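Local coordinates for protein cyclic GMP-AMP synthase-like receptor (Tribolium castaneum, PDB 7LT2) that senses cytoplasmic double-stranded RNA and answers by joining ATP and GTP into the cyclic dinucleotide second messenger 2',3'-cGAMP, at residues Asp61-Val65 / Val262-Lys267. Residues are numbered along the deposited sequence; the frame is centred on the assembly and turned at random.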
loop_
_atom_site.group_PDB
_atom_site.type_symbol
_atom_site.label_atom_id
_atom_site.label_comp_id
_atom_site.label_asym_id
_atom_site.label_seq_id
_atom_site.Cartn_x
_atom_site.Cartn_y
_atom_site.Cartn_z
ATOM N N ASP A 61 -1.175 -7.019 0.978
ATOM C CA ASP A 61 -2.449 -7.210 1.662
ATOM C C ASP A 61 -3.187 -8.455 1.199
ATOM O O ASP A 61 -4.202 -8.812 1.807
ATOM C CB ASP A 61 -3.378 -6.012 1.446
ATOM C CG ASP A 61 -3.020 -4.825 2.309
ATOM O OD1 ASP A 61 -2.375 -5.016 3.367
ATOM O OD2 ASP A 61 -3.396 -3.695 1.930
ATOM N N GLY A 62 -2.720 -9.112 0.140
ATOM C CA GLY A 62 -3.480 -10.224 -0.398
ATOM C C GLY A 62 -4.708 -9.798 -1.168
ATOM O O GLY A 62 -5.661 -10.575 -1.284
ATOM N N LEU A 63 -4.705 -8.578 -1.706
ATOM C CA LEU A 63 -5.865 -8.002 -2.378
ATOM C C LEU A 63 -5.585 -7.617 -3.827
ATOM O O LEU A 63 -6.410 -6.929 -4.443
ATOM C CB LEU A 63 -6.359 -6.769 -1.611
ATOM C CG LEU A 63 -6.850 -6.979 -0.178
ATOM C CD1 LEU A 63 -7.189 -5.632 0.452
ATOM C CD2 LEU A 63 -8.052 -7.911 -0.143
ATOM N N LYS A 64 -4.457 -8.043 -4.394
ATOM C CA LYS A 64 -4.122 -7.689 -5.768
ATOM C C LYS A 64 -4.918 -8.537 -6.753
ATOM O O LYS A 64 -4.965 -9.765 -6.631
ATOM C CB LYS A 64 -2.620 -7.864 -6.014
ATOM C CG LYS A 64 -2.178 -7.584 -7.458
ATOM C CD LYS A 64 -2.466 -6.141 -7.864
ATOM C CE LYS A 64 -2.124 -5.897 -9.326
ATOM N NZ LYS A 64 -2.631 -4.588 -9.800
ATOM N N VAL A 65 -5.544 -7.874 -7.725
ATOM C CA VAL A 65 -6.248 -8.539 -8.817
ATOM C C VAL A 65 -5.278 -8.721 -9.977
ATOM O O VAL A 65 -4.730 -7.742 -10.497
ATOM C CB VAL A 65 -7.475 -7.725 -9.255
ATOM C CG1 VAL A 65 -8.134 -8.364 -10.474
ATOM C CG2 VAL A 65 -8.467 -7.591 -8.110
ATOM N N VAL A 262 -13.333 -9.095 -1.753
ATOM C CA VAL A 262 -12.772 -7.795 -2.119
ATOM C C VAL A 262 -12.263 -7.829 -3.550
ATOM O O VAL A 262 -12.507 -6.905 -4.334
ATOM C CB VAL A 262 -11.650 -7.381 -1.151
ATOM C CG1 VAL A 262 -10.987 -6.093 -1.647
ATOM C CG2 VAL A 262 -12.194 -7.171 0.239
ATOM N N LYS A 263 -11.547 -8.895 -3.908
ATOM C CA LYS A 263 -10.932 -8.967 -5.227
ATOM C C LYS A 263 -11.972 -9.142 -6.323
ATOM O O LYS A 263 -11.812 -8.583 -7.412
ATOM C CB LYS A 263 -9.893 -10.092 -5.246
ATOM C CG LYS A 263 -8.613 -9.715 -4.471
ATOM C CD LYS A 263 -7.573 -10.823 -4.503
ATOM C CE LYS A 263 -7.863 -11.879 -3.447
ATOM N NZ LYS A 263 -6.746 -12.860 -3.334
ATOM N N LEU A 264 -13.054 -9.880 -6.045
ATOM C CA LEU A 264 -14.145 -9.983 -7.013
ATOM C C LEU A 264 -14.753 -8.616 -7.290
ATOM O O LEU A 264 -15.028 -8.273 -8.445
ATOM C CB LEU A 264 -15.218 -10.951 -6.505
ATOM C CG LEU A 264 -14.834 -12.429 -6.430
ATOM C CD1 LEU A 264 -15.808 -13.194 -5.541
ATOM C CD2 LEU A 264 -14.803 -13.037 -7.817
ATOM N N ILE A 265 -14.965 -7.816 -6.242
ATOM C CA ILE A 265 -15.502 -6.474 -6.439
ATOM C C ILE A 265 -14.483 -5.584 -7.144
ATOM O O ILE A 265 -14.841 -4.802 -8.035
ATOM C CB ILE A 265 -15.963 -5.879 -5.095
ATOM C CG1 ILE A 265 -17.173 -6.662 -4.570
ATOM C CG2 ILE A 265 -16.287 -4.393 -5.242
ATOM C CD1 ILE A 265 -17.657 -6.218 -3.205
ATOM N N LYS A 266 -13.199 -5.699 -6.783
ATOM C CA LYS A 266 -12.179 -4.912 -7.480
ATOM C C LYS A 266 -12.096 -5.296 -8.952
ATOM O O LYS A 266 -11.863 -4.437 -9.812
ATOM C CB LYS A 266 -10.811 -5.080 -6.805
ATOM C CG LYS A 266 -10.670 -4.336 -5.485
ATOM C CD LYS A 266 -9.334 -4.635 -4.805
ATOM C CE LYS A 266 -8.161 -4.128 -5.622
ATOM N NZ LYS A 266 -6.859 -4.192 -4.881
ATOM N N LYS A 267 -12.279 -6.584 -9.265
ATOM C CA LYS A 267 -12.292 -7.004 -10.663
ATOM C C LYS A 267 -13.459 -6.371 -11.404
ATOM O O LYS A 267 -13.305 -5.900 -12.538
ATOM C CB LYS A 267 -12.363 -8.531 -10.749
ATOM C CG LYS A 267 -12.292 -9.109 -12.168
ATOM C CD LYS A 267 -10.907 -8.929 -12.767
ATOM C CE LYS A 267 -10.713 -9.757 -14.037
ATOM N NZ LYS A 267 -11.666 -9.346 -15.093
HETATM O O HOH W 1 -5.089 -13.348 -0.886
HETATM O O HOH W 2 -4.366 -11.876 -4.578
HETATM O O HOH W 3 -5.777 -4.879 -7.992
#
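K266 NZ donates to the backbone O of L63 at 2.8 Å, reaching it from above the carbonyl plane, 43° out of it. The K266 chain runs extended and then bends at chi3 (65°), which brings the ammonium over the loop. K263, one turn earlier, lays its methylenes along the same backbone, CG 3.6 Å from L63 O and CD 3.5 Å from K64 O. Its NZ makes a weak bond to G62 O; one water links it to G62 O, a second to K64 O. The loop leaves helix 58-61 through a Schellman motif at G62 and leads to strand 70-77, which starts with the predicted metal ligands E70 and D72. Helix 258-272 belongs to the C-terminal Mab-21 region, so the contact joins the two lobes beside the probable ATP site, to which K266 and neighbouring S278 are assigned by similarity. L63 CD2 meets V262 CG1 at 3.8 Å. V65 packs on the lysine methylenes: CG2 lies against K266 CB (3.7 Å) and CG1 touches K267 CD, the V65 and K267 side chains crossing at about a right angle. Farther out, K263 NZ bonds S15 OG, K267 NZ forms a salt bridge with E370 and a hydrogen bond to L365 O, and D61 makes salt bridges to R249 and K282.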